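Local structure of beta-N-acetylglucosaminidase-like protein Glycoside hydrolase family 20 (6YHH) at residues F570-A573 and V574-L578; K197-E200 and L201-G205; V217-A220 and D221-I225. The protein probably acts as a chitobiase, a family 20 beta-N-acetylhexosaminidase that removes N-acetylglucosamine units from chitin fragments in bacterial chitin metabolism. All coordinates share one frame; numbering follows the deposited sequence.

Interaction 1: F570-A573 and V574-L578; sequences FDEA and VSQYL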
# COMPACT_ATOMS: atom_id res chain seq x y z
N PHE A 570 -21.76 13.21 19.45
CA PHE A 570 -23.12 13.69 19.51
C PHE A 570 -23.90 13.00 20.58
O PHE A 570 -24.60 13.61 21.43
CB PHE A 570 -23.81 13.53 18.15
CG PHE A 570 -25.19 14.12 18.12
CD1 PHE A 570 -25.40 15.50 18.28
CD2 PHE A 570 -26.33 13.32 17.91
CE1 PHE A 570 -26.70 16.02 18.19
CE2 PHE A 570 -27.59 13.83 17.84
CZ PHE A 570 -27.78 15.23 18.03
N ASP A 571 -23.77 11.67 20.60
CA ASP A 571 -24.51 10.90 21.56
C ASP A 571 -24.19 11.38 23.00
O ASP A 571 -25.13 11.47 23.83
CB ASP A 571 -24.06 9.43 21.48
CG ASP A 571 -24.63 8.68 20.25
OD1 ASP A 571 -25.58 9.13 19.61
OD2 ASP A 571 -24.08 7.58 20.00
N GLU A 572 -22.91 11.62 23.24
CA GLU A 572 -22.39 12.08 24.56
C GLU A 572 -22.97 13.45 24.84
O GLU A 572 -23.50 13.71 25.96
CB GLU A 572 -20.87 12.12 24.56
CG GLU A 572 -20.24 12.74 25.84
CD GLU A 572 -20.52 11.92 27.11
OE1 GLU A 572 -21.05 10.75 27.01
OE2 GLU A 572 -20.24 12.48 28.24
N ALA A 573 -22.92 14.34 23.86
CA ALA A 573 -23.45 15.68 24.07
C ALA A 573 -24.95 15.64 24.36
O ALA A 573 -25.46 16.40 25.24
CB ALA A 573 -23.15 16.56 22.87
N VAL A 574 -25.71 14.82 23.63
CA VAL A 574 -27.15 14.70 23.87
C VAL A 574 -27.48 14.15 25.29
O VAL A 574 -28.37 14.65 26.01
CB VAL A 574 -27.84 13.89 22.78
CG1 VAL A 574 -29.27 13.47 23.17
CG2 VAL A 574 -27.84 14.74 21.51
N SER A 575 -26.74 13.13 25.68
CA SER A 575 -26.91 12.52 27.04
C SER A 575 -26.62 13.54 28.10
O SER A 575 -27.45 13.71 29.02
CB SER A 575 -26.01 11.34 27.27
OG SER A 575 -26.44 10.24 26.44
N GLN A 576 -25.55 14.28 27.92
CA GLN A 576 -25.18 15.29 28.97
C GLN A 576 -26.25 16.37 29.06
O GLN A 576 -26.65 16.75 30.20
CB GLN A 576 -23.90 15.95 28.67
CG GLN A 576 -22.72 15.05 28.78
CD GLN A 576 -22.35 14.79 30.21
OE1 GLN A 576 -22.60 15.62 31.11
NE2 GLN A 576 -21.68 13.68 30.43
N TYR A 577 -26.70 16.84 27.90
CA TYR A 577 -27.75 17.85 27.86
C TYR A 577 -29.02 17.36 28.48
O TYR A 577 -29.65 18.13 29.26
CB TYR A 577 -27.96 18.39 26.39
CG TYR A 577 -29.20 19.23 26.19
CD1 TYR A 577 -29.29 20.54 26.72
CD2 TYR A 577 -30.29 18.74 25.55
CE1 TYR A 577 -30.42 21.29 26.53
CE2 TYR A 577 -31.42 19.52 25.36
CZ TYR A 577 -31.46 20.77 25.88
OH TYR A 577 -32.61 21.55 25.75
N LEU A 578 -29.49 16.12 28.17
CA LEU A 578 -30.81 15.75 28.67
C LEU A 578 -30.76 15.60 30.19
O LEU A 578 -31.78 15.86 30.84
CB LEU A 578 -31.31 14.45 28.09
CG LEU A 578 -31.65 14.59 26.61
CD1 LEU A 578 -31.87 13.18 26.04
CD2 LEU A 578 -32.86 15.46 26.44
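F570 and V574, one turn apart on helix 565-579, meet through a single methyl group and an aromatic face. The CG2 methyl of V574 sits over the F570 ring, 3.7 Å from the ring centroid and 18° off the normal. This CH-pi contact is displaced toward the rim, where CZ of F570 is the nearest ring atom at 3.5 Å from CG2 of V574. Torsions on both residues bring this about. The ring of F570 leaves the helix with CG anti to the backbone N (chi1 -175°), which carries it beside its own carbonyl carbon, outward with a lean toward the next turn; V574 turns CG1 anti to its N, and CG2 is thereby left beside the backbone N, facing back to the ring. V574 N meanwhile lies 2.7 Å from F570 O, which accepts its hydrogen. W596 and F592 of helix 583-607 both meet the phenylalanine edge-to-face.

On another side of the helix, E572 and Q576 reach across the same one-turn spacing. Each chain bends at chi2, and NE2 of Q576 donates to OE2 of E572 at 2.9 Å. The carboxylate and amide planes stand 52° apart, and the donor approaches from above the carboxylate plane in a moderately bent bond. D571, by contrast, spends its OD1 on S667 of helix 665-671.

The chemistry thus divides by side: the aromatic-aliphatic pair faces neighbouring helices, whereas an exposed charged-to-neutral bond, whose glutamate presumably keeps its negative charge, spans a turn at the surface.

Interaction 2: K197-E200 and L201-G205; sequences KLIE and LASDG
S203 reaches back to I199 just beyond the last turn of helix 197-202. CB points toward the helix and lies 3.6 Å from the carbonyl O of I199. From there chi1 (76°) sets OG between the backbone N and the carbonyl carbon, aiming the hydroxyl at the helix end. At the tip, OG donates to I199 O at 2.7 Å, in the carbonyl plane and on a lone pair. OG of S203 also accepts from G205 N, 2.9 Å away; the CG2 methyl of I199 lies farther from OG, at 4.0 Å. An alanine in place of S203 would lose both bonds and is likely to leave the I199 carbonyl and the G205 N-H without these mates, and the ST turn less firmly fixed.

Backbone support weakens as the helix ends: L201 N holds K197 O at 2.9 Å, but the next bond, A202 N to L198 O, is weak. A water then links the two sides, donating to E200 O and accepting from D204 N. The CD2 methyl of L201 lies beside the carboxylate carbon CD of E200.

W188 of strand 187-188 packs against L198, I199 and A202, while D204 forms a salt bridge to R275 and touches F64 of the second subunit. The OG-to-G205 bond defines an ST turn, here following a short helix in the catalytic domain.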
# COMPACT_ATOMS: atom_id res chain seq x y z
N LYS A 197 -5.37 -28.05 -12.37
CA LYS A 197 -6.67 -27.59 -12.75
C LYS A 197 -7.27 -26.64 -11.69
O LYS A 197 -8.10 -25.80 -12.01
CB LYS A 197 -7.62 -28.70 -13.00
CG LYS A 197 -7.34 -29.43 -14.34
CD LYS A 197 -8.47 -30.41 -14.72
CE LYS A 197 -8.61 -31.66 -13.86
NZ LYS A 197 -9.91 -32.38 -14.01
N LEU A 198 -6.86 -26.82 -10.45
CA LEU A 198 -7.40 -25.90 -9.40
C LEU A 198 -6.95 -24.45 -9.62
O LEU A 198 -7.73 -23.52 -9.36
CB LEU A 198 -7.01 -26.40 -8.03
CG LEU A 198 -7.80 -27.61 -7.53
CD1 LEU A 198 -7.05 -28.32 -6.44
CD2 LEU A 198 -9.25 -27.27 -7.11
N ILE A 199 -5.76 -24.29 -10.15
CA ILE A 199 -5.26 -22.94 -10.51
C ILE A 199 -5.86 -22.49 -11.85
O ILE A 199 -6.31 -21.36 -12.04
CB ILE A 199 -3.71 -22.89 -10.48
CG1 ILE A 199 -3.24 -23.10 -9.06
CG2 ILE A 199 -3.23 -21.56 -11.08
CD1 ILE A 199 -3.84 -22.09 -8.06
N GLU A 200 -5.80 -23.39 -12.86
CA GLU A 200 -6.26 -23.04 -14.16
C GLU A 200 -7.72 -22.64 -14.21
O GLU A 200 -8.08 -21.61 -14.87
CB GLU A 200 -6.06 -24.25 -15.09
CG GLU A 200 -6.37 -23.97 -16.55
CD GLU A 200 -6.62 -25.26 -17.39
OE1 GLU A 200 -6.59 -26.44 -16.93
OE2 GLU A 200 -6.88 -25.04 -18.60
N LEU A 201 -8.55 -23.41 -13.53
CA LEU A 201 -9.99 -23.35 -13.67
C LEU A 201 -10.71 -22.73 -12.47
O LEU A 201 -11.87 -22.38 -12.61
CB LEU A 201 -10.57 -24.74 -13.91
CG LEU A 201 -10.07 -25.45 -15.19
CD1 LEU A 201 -10.71 -26.80 -15.26
CD2 LEU A 201 -10.34 -24.61 -16.44
N ALA A 202 -10.06 -22.67 -11.32
CA ALA A 202 -10.78 -22.30 -10.08
C ALA A 202 -10.16 -21.11 -9.35
O ALA A 202 -10.44 -20.93 -8.14
CB ALA A 202 -10.87 -23.53 -9.14
N SER A 203 -9.29 -20.34 -10.00
CA SER A 203 -8.60 -19.21 -9.34
C SER A 203 -8.70 -17.83 -10.00
O SER A 203 -8.34 -16.84 -9.37
CB SER A 203 -7.10 -19.46 -9.13
OG SER A 203 -6.39 -19.29 -10.35
N ASP A 204 -9.08 -17.76 -11.27
CA ASP A 204 -9.02 -16.52 -12.09
C ASP A 204 -7.59 -15.98 -12.14
O ASP A 204 -7.34 -14.81 -12.41
CB ASP A 204 -9.95 -15.41 -11.55
CG ASP A 204 -11.40 -15.78 -11.57
OD1 ASP A 204 -11.90 -16.25 -12.62
OD2 ASP A 204 -12.07 -15.57 -10.51
N GLY A 205 -6.62 -16.85 -11.92
CA GLY A 205 -5.21 -16.40 -11.86
C GLY A 205 -4.74 -15.73 -10.61
O GLY A 205 -3.61 -15.24 -10.60
O HOH W 1 -9.54 -19.85 -13.15

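Interaction 3: V217-A220 and D221-I225; sequences VKYA and DERGI
R223 folds back over Y219 with its guanidinium flat on the phenol ring, the planes only 5° apart. Its CZ stands 3.4 Å from the ring centroid and 16° off the normal, giving a cation-pi stack over the face. The side chain runs extended from CG to NE, passing over CE1, before the guanidinium spreads across the ring; NH1, above the ring centre, also donates to the carbonyl O of Y219 at 3.0 Å. This bond and the salt bridge from NE to D168 limit the group's rotation, and D168 holds the tyrosine OH as well.

The other dense spot is the carbonyl O of A220, gripped by R223 N and by I225 N, each at 2.9 Å and from opposite faces of its plane. The I225 N to A220 O bond, together with G224 N to D221 O, makes a Schellman motif, and G224, at positive phi, is its C-prime residue. CB of A220 closes on CB of I225 at 4.0 Å.

Packing is looser toward K218, exposed, whose CB is directed away from the following turn. A water donates to V217 O and I225 O, joining two acceptors.

L167 of helix 160-172 lies against Y219, A220 and I225, and I227 of strand 226-230 against V217 and A220; the motif thus ends helix 210-222 and turns the chain into that strand of the catalytic barrel.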
# COMPACT_ATOMS: atom_id res chain seq x y z
N VAL A 217 5.00 -17.92 5.73
CA VAL A 217 5.16 -18.73 6.98
C VAL A 217 6.38 -18.20 7.72
O VAL A 217 6.35 -17.98 8.91
CB VAL A 217 5.28 -20.22 6.62
CG1 VAL A 217 5.89 -21.02 7.75
CG2 VAL A 217 3.93 -20.80 6.22
N LYS A 218 7.49 -17.97 7.01
CA LYS A 218 8.73 -17.45 7.63
C LYS A 218 8.53 -16.08 8.21
O LYS A 218 8.95 -15.82 9.33
CB LYS A 218 9.88 -17.41 6.64
CG LYS A 218 10.37 -18.74 6.20
CD LYS A 218 11.64 -18.72 5.32
CE LYS A 218 11.88 -20.02 4.61
NZ LYS A 218 13.26 -20.08 4.00
N TYR A 219 7.83 -15.22 7.46
CA TYR A 219 7.60 -13.83 7.86
C TYR A 219 6.81 -13.87 9.16
O TYR A 219 7.09 -13.13 10.12
CB TYR A 219 6.79 -13.14 6.75
CG TYR A 219 6.62 -11.68 6.86
CD1 TYR A 219 5.63 -11.12 7.62
CD2 TYR A 219 7.47 -10.80 6.17
CE1 TYR A 219 5.47 -9.74 7.68
CE2 TYR A 219 7.35 -9.44 6.24
CZ TYR A 219 6.32 -8.89 6.97
OH TYR A 219 6.19 -7.50 7.05
N ALA A 220 5.81 -14.73 9.20
CA ALA A 220 4.96 -14.89 10.40
C ALA A 220 5.79 -15.39 11.61
O ALA A 220 5.66 -14.94 12.73
CB ALA A 220 3.79 -15.82 10.17
N ASP A 221 6.59 -16.39 11.36
CA ASP A 221 7.44 -17.09 12.40
C ASP A 221 8.42 -16.09 13.00
O ASP A 221 8.54 -16.01 14.23
CB ASP A 221 8.16 -18.30 11.68
CG ASP A 221 9.14 -19.03 12.57
OD1 ASP A 221 9.83 -18.35 13.40
OD2 ASP A 221 9.23 -20.27 12.34
N GLU A 222 9.01 -15.26 12.16
CA GLU A 222 9.87 -14.20 12.62
C GLU A 222 9.15 -13.27 13.58
O GLU A 222 9.78 -12.65 14.42
CB GLU A 222 10.45 -13.40 11.42
CG GLU A 222 11.52 -14.16 10.65
CD GLU A 222 12.87 -14.16 11.36
OE1 GLU A 222 13.55 -13.13 11.30
OE2 GLU A 222 13.18 -15.16 12.03
N ARG A 223 7.82 -13.16 13.41
CA ARG A 223 7.02 -12.25 14.26
C ARG A 223 6.21 -12.97 15.30
O ARG A 223 5.33 -12.39 15.96
CB ARG A 223 6.12 -11.44 13.31
CG ARG A 223 6.94 -10.41 12.57
CD ARG A 223 6.28 -9.96 11.23
NE ARG A 223 7.05 -9.00 10.47
CZ ARG A 223 8.14 -9.31 9.74
NH1 ARG A 223 8.57 -10.57 9.60
NH2 ARG A 223 8.78 -8.38 9.10
N GLY A 224 6.58 -14.23 15.61
CA GLY A 224 5.98 -15.01 16.65
C GLY A 224 4.59 -15.58 16.44
O GLY A 224 3.87 -15.94 17.40
N ILE A 225 4.23 -15.66 15.16
CA ILE A 225 2.86 -16.04 14.72
C ILE A 225 2.80 -17.41 14.02
O ILE A 225 3.57 -17.71 13.11
CB ILE A 225 2.34 -14.92 13.79
CG1 ILE A 225 2.28 -13.56 14.56
CG2 ILE A 225 0.98 -15.30 13.19
CD1 ILE A 225 2.20 -12.39 13.61
O HOH W 2 4.62 -19.13 10.90

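All three contacts are partly buried and local, but they sample the middle of one helix and the C-terminal ends of two others. Interaction 1 lies within helix 565-579, where regular backbone bonding leaves side chains to differentiate the sides. Interactions 2 and 3, about 28 Å apart between centres, end successive helices of the catalytic domain: one by a serine hydroxyl, the other by a Schellman motif, each with a bridging water. Next to interaction 2, D204 reaches F64 of the second subunit; interaction 3 passes from helix to barrel strand, with a cation-pi stack tied to D168 beside it; interaction 1, across the chain's centre from both, relies mainly on aliphatic and aromatic packing on its buried side.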